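Local coordinates for protein cell death-related nuclease 4 (Caenorhabditis elegans, PDB 5DK5) that degrades RNA and DNA from the 3' end as a metal-dependent DEDDh exonuclease and takes part in the breakdown of DNA during apoptosis, at residues Asp125-Ala130 / Ile245-Leu250; Met134-Ile139 / Lys303-Tyr308; Asp160-Lys165 / Asn177-Leu182. All blocks are in the same frame, centred on the assembly; numbering follows the deposited sequence.

Interaction 1: residues Asp125-Ala130 / Ile245-Leu250; sequences DLWRIA and IFERVL. With IPA (isopropyl alcohol), chain M.
Trp127 presses the six-membered end of its indole against the last turns of helix 239-249: CZ2 lies 3.5 Å from CG of Glu247, and CH2 touches CB of Phe246. One face of the indole carries Leu250 CD1, a methyl that also reaches the main chain at Arg128, 3.8 Å from its CA. The broad ring fills the space between two helix segments whose axes stay 10.9 Å apart and cross at 78°. Its one polar atom is served by a water, which accepts from NE1 at 2.9 Å and donates to the carbonyl O of Glu247. Beside it the aliphatic part of Arg128 packs on Phe246, CD to CD2 at 3.5 Å; the chain bends at chi3 (65°), and the guanidinium lies 33° from the phenyl plane. NH1 donates to O2 of an isopropyl alcohol, probably from the crystallisation liquor, and that oxygen sits over one face of Phe246. NE is held by Gln124. The magnesium ion lies about 8 Å from the Arg128 side chain, which places the contact close to the metal site of Asp25 and Glu27. Farther out, Phe301 of helix 300-305 meets the Phe246 ring edge-to-face, while Ile129 turns to strand 20-28 of the central sheet.

Interaction 2: residues Met134-Ile139 / Lys303-Tyr308; sequences MKLSNI and KIAGYY
Two helix C-termini meet here near the protein surface, joined by a lysine-to-carbonyl hydrogen bond and a small patch of apolar packing. Residues 134-139 end helix 124-136, and residues 303-308 run from the last turn of helix 300-305 to the C-terminal carboxylate. Lys135 makes most of the contacts from its segment. With CG anti to the backbone N (chi1 -180°) and bends at chi2 and chi4, its chain passes along Tyr307, the two side chains running in opposite directions. CB lies 3.4 Å from Tyr307 OH, and CE stands over a face of the ring, 4.3 Å from its centroid, as a CH-pi contact. Beyond it, NZ donates to Ala305 O at 2.8 Å, the C=O...N angle being 152° and the nitrogen tilted 20° from the carbonyl plane. A lysine suits this place because its methylenes can lie on an aromatic ring while its ammonium meets a carbonyl at a helix end. A water also donates to Ala305 O and to Lys135 O, bridging the two backbones. Next to it along the helix, Leu136 CD2 packs on Ala305 CB at 3.7 Å; the short alanine lets the backbones approach to 5.7 Å between the CA atoms of these residues. A methionine in place of Lys135 would probably leave Ala305 O without its ammonium donor, with the water as its remaining partner in this contact. Both helices finish in Schellman motifs, with Asn138 and Gly306 at positive phi; glycine fits the latter position, where a CB would press on the preceding carbonyl O.

Interaction 3: residues Asp160-Lys165 / Asn177-Leu182; sequences DRMGPK and NEYYDL
Tyr179 lays its phenol against the turn that follows helix 151-161, where the methyl of Met162 comes in at the ring edge, near its plane, with CE 3.6 Å from CE2. At the end of the ring Tyr179 OH donates to Gly163 O over 3.1 Å, with a C=O...O angle of 153°. This side chain reaches so far because CG stands anti to the backbone N (chi1 -176°), which sends the ring across to 160-165. Met162 CB lies 3.4 Å from Tyr179 OH. The long, unbranched, apolar chain of Met162 lets its methyl touch both tyrosines, the bend at chi3 bringing CE to the Tyr179 edge and within 4.2 Å of Tyr180 CE1. Gly163 has positive phi, where a CB would run into Met162 O. The extended Lys165 chain crosses Tyr179 at a slant, with CG 4.1 Å from CE1, and NZ makes a weak hydrogen bond to Tyr179 O at 3.3 Å. Within its own segment Tyr180 takes Tyr179 CD2 over the centre of one face, while Phe155 of helix 151-161 meets the Tyr179 ring edge-to-face. The helix bearing Tyr179 ends in a Schellman motif with Asp181 at positive phi. The chemistry is thus mainly apolar, with a single good hydrogen bond satisfying the phenol of a buried tyrosine; the solvent-exposed Lys165 adds only a weak bond.

How the interactions relate
From the N terminus, the chain builds the first four strands of the sheet and then reaches helix 124-136, which supplies the first segments of interactions 1 and 2. Interaction 3 follows, closing a short loop of 11 residues between helices 151-161 and 172-179. That loop is nested inside the far longer ones closed by interactions 1 and 2. These two cross, since 125-130 pairs with 245-250 and 134-139 with the C-terminal 303-308. They also touch, through packing of Val249 and Leu250 on Tyr307, and so tie helices 239-249 and 300-305 to one nuclease-domain helix. Interaction 3 stands apart, its centre about 40 Å from that of interaction 2.

Interaction 1: residues Asp125-Ala130 / Ile245-Leu250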
loop_
_atom_site.group_PDB
_atom_site.type_symbol
_atom_site.label_atom_id
_atom_site.label_comp_id
_atom_site.label_asym_id
_atom_site.label_seq_id
_atom_site.Cartn_x
_atom_site.Cartn_y
_atom_site.Cartn_z
ATOM N N ASP B 125 14.028 3.446 -15.162
ATOM C CA ASP B 125 13.162 2.417 -15.735
ATOM C C ASP B 125 13.797 1.026 -15.741
ATOM O O ASP B 125 13.152 0.046 -15.372
ATOM C CB ASP B 125 12.759 2.794 -17.164
ATOM C CG ASP B 125 11.807 3.975 -17.211
ATOM O OD1 ASP B 125 12.285 5.125 -17.298
ATOM O OD2 ASP B 125 10.578 3.751 -17.165
ATOM N N LEU B 126 15.059 0.942 -16.154
ATOM C CA LEU B 126 15.714 -0.353 -16.323
ATOM C C LEU B 126 16.686 -0.689 -15.192
ATOM O O LEU B 126 16.714 -1.825 -14.718
ATOM C CB LEU B 126 16.443 -0.397 -17.668
ATOM C CG LEU B 126 15.540 -0.377 -18.909
ATOM C CD1 LEU B 126 16.378 -0.447 -20.172
ATOM C CD2 LEU B 126 14.521 -1.513 -18.893
ATOM N N TRP B 127 17.481 0.280 -14.752
ATOM C CA TRP B 127 18.440 0.010 -13.684
ATOM C C TRP B 127 17.748 -0.282 -12.351
ATOM O O TRP B 127 18.163 -1.185 -11.625
ATOM C CB TRP B 127 19.413 1.176 -13.505
ATOM C CG TRP B 127 20.023 1.200 -12.141
ATOM C CD1 TRP B 127 20.988 0.365 -11.657
ATOM C CD2 TRP B 127 19.697 2.099 -11.076
ATOM N NE1 TRP B 127 21.285 0.692 -10.356
ATOM C CE2 TRP B 127 20.507 1.753 -9.976
ATOM C CE3 TRP B 127 18.800 3.164 -10.946
ATOM C CZ2 TRP B 127 20.446 2.434 -8.763
ATOM C CZ3 TRP B 127 18.743 3.838 -9.742
ATOM C CH2 TRP B 127 19.561 3.471 -8.666
ATOM N N ARG B 128 16.701 0.474 -12.028
ATOM C CA ARG B 128 16.002 0.301 -10.751
ATOM C C ARG B 128 14.722 -0.514 -10.898
ATOM O O ARG B 128 14.625 -1.628 -10.382
ATOM C CB ARG B 128 15.671 1.661 -10.123
ATOM C CG ARG B 128 14.916 1.557 -8.794
ATOM C CD ARG B 128 14.797 2.909 -8.094
ATOM N NE ARG B 128 13.982 3.850 -8.854
ATOM C CZ ARG B 128 12.653 3.875 -8.850
ATOM N NH1 ARG B 128 11.965 3.003 -8.125
ATOM N NH2 ARG B 128 12.009 4.773 -9.581
ATOM N N ILE B 129 13.743 0.049 -11.599
ATOM C CA ILE B 129 12.407 -0.536 -11.670
ATOM C C ILE B 129 12.426 -1.940 -12.262
ATOM O O ILE B 129 11.888 -2.875 -11.667
ATOM C CB ILE B 129 11.455 0.358 -12.492
ATOM C CG1 ILE B 129 11.248 1.687 -11.761
ATOM C CG2 ILE B 129 10.115 -0.349 -12.744
ATOM C CD1 ILE B 129 10.412 2.709 -12.516
ATOM N N ALA B 130 13.036 -2.093 -13.433
ATOM C CA ALA B 130 13.094 -3.401 -14.068
ATOM C C ALA B 130 13.848 -4.376 -13.173
ATOM O O ALA B 130 13.334 -5.439 -12.841
ATOM C CB ALA B 130 13.747 -3.313 -15.435
ATOM N N ILE B 245 21.323 4.120 -1.715
ATOM C CA ILE B 245 20.954 2.838 -1.123
ATOM C C ILE B 245 20.621 1.818 -2.206
ATOM O O ILE B 245 21.106 0.688 -2.172
ATOM C CB ILE B 245 19.740 2.978 -0.175
ATOM C CG1 ILE B 245 20.111 3.797 1.067
ATOM C CG2 ILE B 245 19.198 1.607 0.226
ATOM C CD1 ILE B 245 21.083 3.115 2.019
ATOM N N PHE B 246 19.778 2.223 -3.152
ATOM C CA PHE B 246 19.393 1.368 -4.272
ATOM C C PHE B 246 20.615 0.821 -5.008
ATOM O O PHE B 246 20.631 -0.335 -5.431
ATOM C CB PHE B 246 18.512 2.140 -5.260
ATOM C CG PHE B 246 17.247 2.694 -4.660
ATOM C CD1 PHE B 246 16.686 2.131 -3.527
ATOM C CD2 PHE B 246 16.616 3.785 -5.239
ATOM C CE1 PHE B 246 15.523 2.642 -2.983
ATOM C CE2 PHE B 246 15.454 4.301 -4.699
ATOM C CZ PHE B 246 14.907 3.728 -3.569
ATOM N N GLU B 247 21.635 1.661 -5.154
ATOM C CA GLU B 247 22.831 1.301 -5.912
ATOM C C GLU B 247 23.579 0.131 -5.284
ATOM O O GLU B 247 24.144 -0.705 -5.990
ATOM C CB GLU B 247 23.770 2.506 -6.028
ATOM C CG GLU B 247 23.331 3.546 -7.052
ATOM C CD GLU B 247 24.119 4.842 -6.957
ATOM O OE1 GLU B 247 24.975 4.961 -6.055
ATOM O OE2 GLU B 247 23.880 5.743 -7.788
ATOM N N ARG B 248 23.580 0.074 -3.957
ATOM C CA ARG B 248 24.297 -0.972 -3.238
ATOM C C ARG B 248 23.455 -2.238 -3.121
ATOM O O ARG B 248 23.979 -3.349 -3.196
ATOM C CB ARG B 248 24.704 -0.479 -1.847
ATOM C CG ARG B 248 25.444 0.856 -1.842
ATOM C CD ARG B 248 26.589 0.893 -2.848
ATOM N NE ARG B 248 27.408 2.100 -2.708
ATOM C CZ ARG B 248 28.490 2.204 -1.938
ATOM N NH1 ARG B 248 28.914 1.175 -1.215
ATOM N NH2 ARG B 248 29.154 3.351 -1.889
ATOM N N VAL B 249 22.150 -2.066 -2.942
ATOM C CA VAL B 249 21.243 -3.197 -2.787
ATOM C C VAL B 249 21.105 -3.982 -4.087
ATOM O O VAL B 249 21.262 -5.203 -4.102
ATOM C CB VAL B 249 19.846 -2.734 -2.326
ATOM C CG1 VAL B 249 18.853 -3.902 -2.325
ATOM C CG2 VAL B 249 19.933 -2.109 -0.945
ATOM N N LEU B 250 20.807 -3.279 -5.174
ATOM C CA LEU B 250 20.617 -3.930 -6.465
ATOM C C LEU B 250 21.941 -4.510 -6.963
ATOM O O LEU B 250 22.977 -3.847 -6.878
ATOM C CB LEU B 250 20.046 -2.946 -7.484
ATOM C CG LEU B 250 18.662 -2.387 -7.146
ATOM C CD1 LEU B 250 18.302 -1.249 -8.082
ATOM C CD2 LEU B 250 17.603 -3.481 -7.210
HETATM C C1 IPA M . 12.519 -0.750 -4.935
HETATM C C2 IPA M . 13.589 0.314 -4.850
HETATM C C3 IPA M . 14.877 -0.224 -5.436
HETATM O O2 IPA M . 13.172 1.446 -5.578
HETATM O O HOH W 1 23.181 -0.732 -8.652
#

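Interaction 2: residues Met134-Ile139 / Lys303-Tyr308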
loop_
_atom_site.group_PDB
_atom_site.type_symbol
_atom_site.label_atom_id
_atom_site.label_comp_id
_atom_site.label_asym_id
_atom_site.label_seq_id
_atom_site.Cartn_x
_atom_site.Cartn_y
_atom_site.Cartn_z
ATOM N N MET B 134 12.249 -7.714 -11.515
ATOM C CA MET B 134 12.774 -9.005 -11.954
ATOM C C MET B 134 13.109 -9.878 -10.749
ATOM O O MET B 134 12.930 -11.094 -10.786
ATOM C CB MET B 134 14.020 -8.828 -12.827
ATOM C CG MET B 134 13.767 -8.238 -14.211
ATOM S SD MET B 134 12.627 -9.157 -15.249
ATOM C CE MET B 134 12.610 -8.088 -16.682
ATOM N N LYS B 135 13.598 -9.250 -9.685
ATOM C CA LYS B 135 13.919 -9.965 -8.455
ATOM C C LYS B 135 12.647 -10.484 -7.798
ATOM O O LYS B 135 12.592 -11.635 -7.370
ATOM C CB LYS B 135 14.682 -9.060 -7.485
ATOM C CG LYS B 135 15.064 -9.725 -6.163
ATOM C CD LYS B 135 16.094 -10.822 -6.374
ATOM C CE LYS B 135 16.553 -11.425 -5.058
ATOM N NZ LYS B 135 15.445 -12.116 -4.350
ATOM N N LEU B 136 11.633 -9.627 -7.713
ATOM C CA LEU B 136 10.353 -10.017 -7.131
ATOM C C LEU B 136 9.749 -11.197 -7.884
ATOM O O LEU B 136 9.212 -12.125 -7.278
ATOM C CB LEU B 136 9.367 -8.845 -7.142
ATOM C CG LEU B 136 9.720 -7.601 -6.327
ATOM C CD1 LEU B 136 8.583 -6.596 -6.407
ATOM C CD2 LEU B 136 10.021 -7.957 -4.882
ATOM N N SER B 137 9.845 -11.156 -9.208
ATOM C CA SER B 137 9.256 -12.183 -10.058
ATOM C C SER B 137 10.199 -13.360 -10.280
ATOM O O SER B 137 9.841 -14.331 -10.946
ATOM C CB SER B 137 8.861 -11.575 -11.401
ATOM O OG SER B 137 8.027 -10.446 -11.211
ATOM N N ASN B 138 11.401 -13.270 -9.717
ATOM C CA ASN B 138 12.427 -14.292 -9.904
ATOM C C ASN B 138 12.693 -14.557 -11.384
ATOM O O ASN B 138 12.783 -15.707 -11.819
ATOM C CB ASN B 138 12.026 -15.592 -9.203
ATOM C CG ASN B 138 13.166 -16.597 -9.148
ATOM O OD1 ASN B 138 14.338 -16.224 -9.202
ATOM N ND2 ASN B 138 12.825 -17.877 -9.058
ATOM N N ILE B 139 12.808 -13.480 -12.153
ATOM C CA ILE B 139 13.125 -13.573 -13.571
ATOM C C ILE B 139 14.539 -13.059 -13.804
ATOM O O ILE B 139 14.959 -12.070 -13.205
ATOM C CB ILE B 139 12.128 -12.774 -14.432
ATOM C CG1 ILE B 139 10.699 -13.243 -14.142
ATOM C CG2 ILE B 139 12.457 -12.932 -15.920
ATOM C CD1 ILE B 139 9.625 -12.490 -14.902
ATOM N N LYS B 303 14.494 -6.254 2.305
ATOM C CA LYS B 303 14.056 -7.393 3.100
ATOM C C LYS B 303 12.939 -8.170 2.411
ATOM O O LYS B 303 12.964 -9.398 2.363
ATOM C CB LYS B 303 13.581 -6.924 4.476
ATOM C CG LYS B 303 13.590 -8.003 5.547
ATOM C CD LYS B 303 15.009 -8.332 5.976
ATOM C CE LYS B 303 15.031 -9.234 7.196
ATOM N NZ LYS B 303 16.421 -9.489 7.666
ATOM N N ILE B 304 11.958 -7.450 1.880
ATOM C CA ILE B 304 10.781 -8.084 1.300
ATOM C C ILE B 304 11.076 -8.696 -0.070
ATOM O O ILE B 304 10.394 -9.628 -0.497
ATOM C CB ILE B 304 9.606 -7.080 1.180
ATOM C CG1 ILE B 304 8.277 -7.830 1.048
ATOM C CG2 ILE B 304 9.820 -6.111 0.015
ATOM C CD1 ILE B 304 7.056 -6.944 1.190
ATOM N N ALA B 305 12.087 -8.173 -0.759
ATOM C CA ALA B 305 12.497 -8.720 -2.048
ATOM C C ALA B 305 13.424 -9.921 -1.868
ATOM O O ALA B 305 13.680 -10.666 -2.814
ATOM C CB ALA B 305 13.180 -7.651 -2.890
ATOM N N GLY B 306 13.938 -10.096 -0.653
ATOM C CA GLY B 306 14.760 -11.248 -0.325
ATOM C C GLY B 306 16.240 -11.057 -0.602
ATOM O O GLY B 306 16.947 -12.022 -0.893
ATOM N N TYR B 307 16.717 -9.820 -0.513
ATOM C CA TYR B 307 18.143 -9.549 -0.662
ATOM C C TYR B 307 18.880 -9.897 0.626
ATOM O O TYR B 307 20.085 -10.145 0.613
ATOM C CB TYR B 307 18.388 -8.088 -1.042
ATOM C CG TYR B 307 18.056 -7.780 -2.485
ATOM C CD1 TYR B 307 18.866 -8.238 -3.515
ATOM C CD2 TYR B 307 16.935 -7.032 -2.817
ATOM C CE1 TYR B 307 18.568 -7.962 -4.837
ATOM C CE2 TYR B 307 16.629 -6.749 -4.137
ATOM C CZ TYR B 307 17.448 -7.215 -5.140
ATOM O OH TYR B 307 17.142 -6.936 -6.453
ATOM N N TYR B 308 18.147 -9.911 1.737
ATOM C CA TYR B 308 18.689 -10.369 3.011
ATOM C C TYR B 308 17.564 -10.681 3.987
ATOM O O TYR B 308 16.386 -10.565 3.645
ATOM C CB TYR B 308 19.633 -9.322 3.607
ATOM C CG TYR B 308 18.944 -8.181 4.326
ATOM C CD1 TYR B 308 18.272 -7.191 3.623
ATOM C CD2 TYR B 308 18.988 -8.084 5.710
ATOM C CE1 TYR B 308 17.653 -6.143 4.279
ATOM C CE2 TYR B 308 18.375 -7.039 6.375
ATOM C CZ TYR B 308 17.711 -6.071 5.655
ATOM O OH TYR B 308 17.100 -5.032 6.316
ATOM O OXT TYR B 308 17.804 -11.061 5.133
HETATM O O HOH W 2 11.965 -12.568 -4.350
#

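Interaction 3: residues Asp160-Lys165 / Asn177-Leu182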
loop_
_atom_site.group_PDB
_atom_site.type_symbol
_atom_site.label_atom_id
_atom_site.label_comp_id
_atom_site.label_asym_id
_atom_site.label_seq_id
_atom_site.Cartn_x
_atom_site.Cartn_y
_atom_site.Cartn_z
ATOM N N ASP B 160 25.411 21.205 -24.186
ATOM C CA ASP B 160 26.708 21.870 -24.240
ATOM C C ASP B 160 27.056 22.213 -25.683
ATOM O O ASP B 160 27.665 23.246 -25.963
ATOM C CB ASP B 160 27.799 20.983 -23.634
ATOM C CG ASP B 160 27.523 20.623 -22.186
ATOM O OD1 ASP B 160 26.698 21.309 -21.547
ATOM O OD2 ASP B 160 28.138 19.657 -21.686
ATOM N N ARG B 161 26.655 21.330 -26.589
ATOM C CA ARG B 161 26.961 21.463 -28.008
ATOM C C ARG B 161 26.215 22.630 -28.660
ATOM O O ARG B 161 26.799 23.382 -29.443
ATOM C CB ARG B 161 26.635 20.144 -28.716
ATOM C CG ARG B 161 26.430 20.222 -30.222
ATOM C CD ARG B 161 26.117 18.840 -30.769
ATOM N NE ARG B 161 25.768 18.857 -32.189
ATOM C CZ ARG B 161 24.535 18.994 -32.670
ATOM N NH1 ARG B 161 23.496 19.138 -31.857
ATOM N NH2 ARG B 161 24.340 18.992 -33.981
ATOM N N MET B 162 24.934 22.784 -28.328
ATOM C CA MET B 162 24.098 23.830 -28.920
ATOM C C MET B 162 23.890 25.013 -27.979
ATOM O O MET B 162 23.018 25.850 -28.212
ATOM C CB MET B 162 22.734 23.264 -29.313
ATOM C CG MET B 162 22.790 22.133 -30.316
ATOM S SD MET B 162 21.280 22.022 -31.295
ATOM C CE MET B 162 20.017 22.194 -30.031
ATOM N N GLY B 163 24.685 25.074 -26.916
ATOM C CA GLY B 163 24.602 26.170 -25.966
ATOM C C GLY B 163 23.551 25.911 -24.896
ATOM O O GLY B 163 22.456 25.451 -25.217
ATOM N N PRO B 164 23.866 26.201 -23.618
ATOM C CA PRO B 164 22.885 25.903 -22.564
ATOM C C PRO B 164 21.728 26.897 -22.467
ATOM O O PRO B 164 21.844 28.039 -22.909
ATOM C CB PRO B 164 23.719 25.963 -21.272
ATOM C CG PRO B 164 25.147 26.047 -21.699
ATOM C CD PRO B 164 25.136 26.681 -23.044
ATOM N N LYS B 165 20.620 26.437 -21.887
ATOM C CA LYS B 165 19.534 27.306 -21.443
ATOM C C LYS B 165 19.287 27.072 -19.957
ATOM O O LYS B 165 19.611 26.007 -19.429
ATOM C CB LYS B 165 18.241 27.040 -22.220
ATOM C CG LYS B 165 18.271 27.386 -23.697
ATOM C CD LYS B 165 16.848 27.460 -24.233
ATOM C CE LYS B 165 16.785 27.317 -25.743
ATOM N NZ LYS B 165 15.376 27.356 -26.229
ATOM N N ASN B 177 11.405 18.883 -23.419
ATOM C CA ASN B 177 10.330 19.497 -24.190
ATOM C C ASN B 177 10.445 21.019 -24.204
ATOM O O ASN B 177 10.109 21.667 -25.196
ATOM C CB ASN B 177 8.962 19.089 -23.637
ATOM C CG ASN B 177 8.437 17.797 -24.247
ATOM O OD1 ASN B 177 8.849 17.390 -25.332
ATOM N ND2 ASN B 177 7.508 17.155 -23.549
ATOM N N GLU B 178 10.917 21.589 -23.100
ATOM C CA GLU B 178 11.066 23.036 -22.994
ATOM C C GLU B 178 12.255 23.523 -23.818
ATOM O O GLU B 178 12.228 24.620 -24.375
ATOM C CB GLU B 178 11.234 23.453 -21.533
ATOM C CG GLU B 178 11.255 24.963 -21.316
ATOM C CD GLU B 178 11.354 25.340 -19.850
ATOM O OE1 GLU B 178 11.506 24.429 -19.009
ATOM O OE2 GLU B 178 11.276 26.547 -19.538
ATOM N N TYR B 179 13.296 22.700 -23.893
ATOM C CA TYR B 179 14.510 23.065 -24.614
ATOM C C TYR B 179 14.255 23.166 -26.114
ATOM O O TYR B 179 14.662 24.134 -26.758
ATOM C CB TYR B 179 15.618 22.046 -24.341
ATOM C CG TYR B 179 16.947 22.404 -24.966
ATOM C CD1 TYR B 179 17.873 23.175 -24.277
ATOM C CD2 TYR B 179 17.277 21.969 -26.242
ATOM C CE1 TYR B 179 19.090 23.503 -24.843
ATOM C CE2 TYR B 179 18.492 22.293 -26.816
ATOM C CZ TYR B 179 19.395 23.060 -26.111
ATOM O OH TYR B 179 20.605 23.386 -26.677
ATOM N N TYR B 180 13.583 22.158 -26.662
ATOM C CA TYR B 180 13.279 22.115 -28.089
ATOM C C TYR B 180 11.928 22.759 -28.392
ATOM O O TYR B 180 11.449 22.708 -29.526
ATOM C CB TYR B 180 13.299 20.668 -28.590
ATOM C CG TYR B 180 14.655 20.006 -28.472
ATOM C CD1 TYR B 180 15.601 20.132 -29.479
ATOM C CD2 TYR B 180 14.991 19.259 -27.352
ATOM C CE1 TYR B 180 16.843 19.532 -29.374
ATOM C CE2 TYR B 180 16.227 18.655 -27.237
ATOM C CZ TYR B 180 17.149 18.795 -28.250
ATOM O OH TYR B 180 18.383 18.196 -28.138
ATOM N N ASP B 181 11.326 23.372 -27.376
ATOM C CA ASP B 181 10.030 24.031 -27.517
ATOM C C ASP B 181 8.998 23.075 -28.112
ATOM O O ASP B 181 8.355 23.384 -29.117
ATOM C CB ASP B 181 10.158 25.287 -28.385
ATOM C CG ASP B 181 8.987 26.241 -28.214
ATOM O OD1 ASP B 181 7.912 25.803 -27.751
ATOM O OD2 ASP B 181 9.143 27.437 -28.542
ATOM N N LEU B 182 8.857 21.910 -27.487
ATOM C CA LEU B 182 7.890 20.910 -27.920
ATOM C C LEU B 182 6.654 20.952 -27.025
ATOM O O LEU B 182 6.782 21.010 -25.802
ATOM C CB LEU B 182 8.511 19.513 -27.892
ATOM C CG LEU B 182 9.663 19.260 -28.867
ATOM C CD1 LEU B 182 10.294 17.907 -28.593
ATOM C CD2 LEU B 182 9.185 19.342 -30.309
#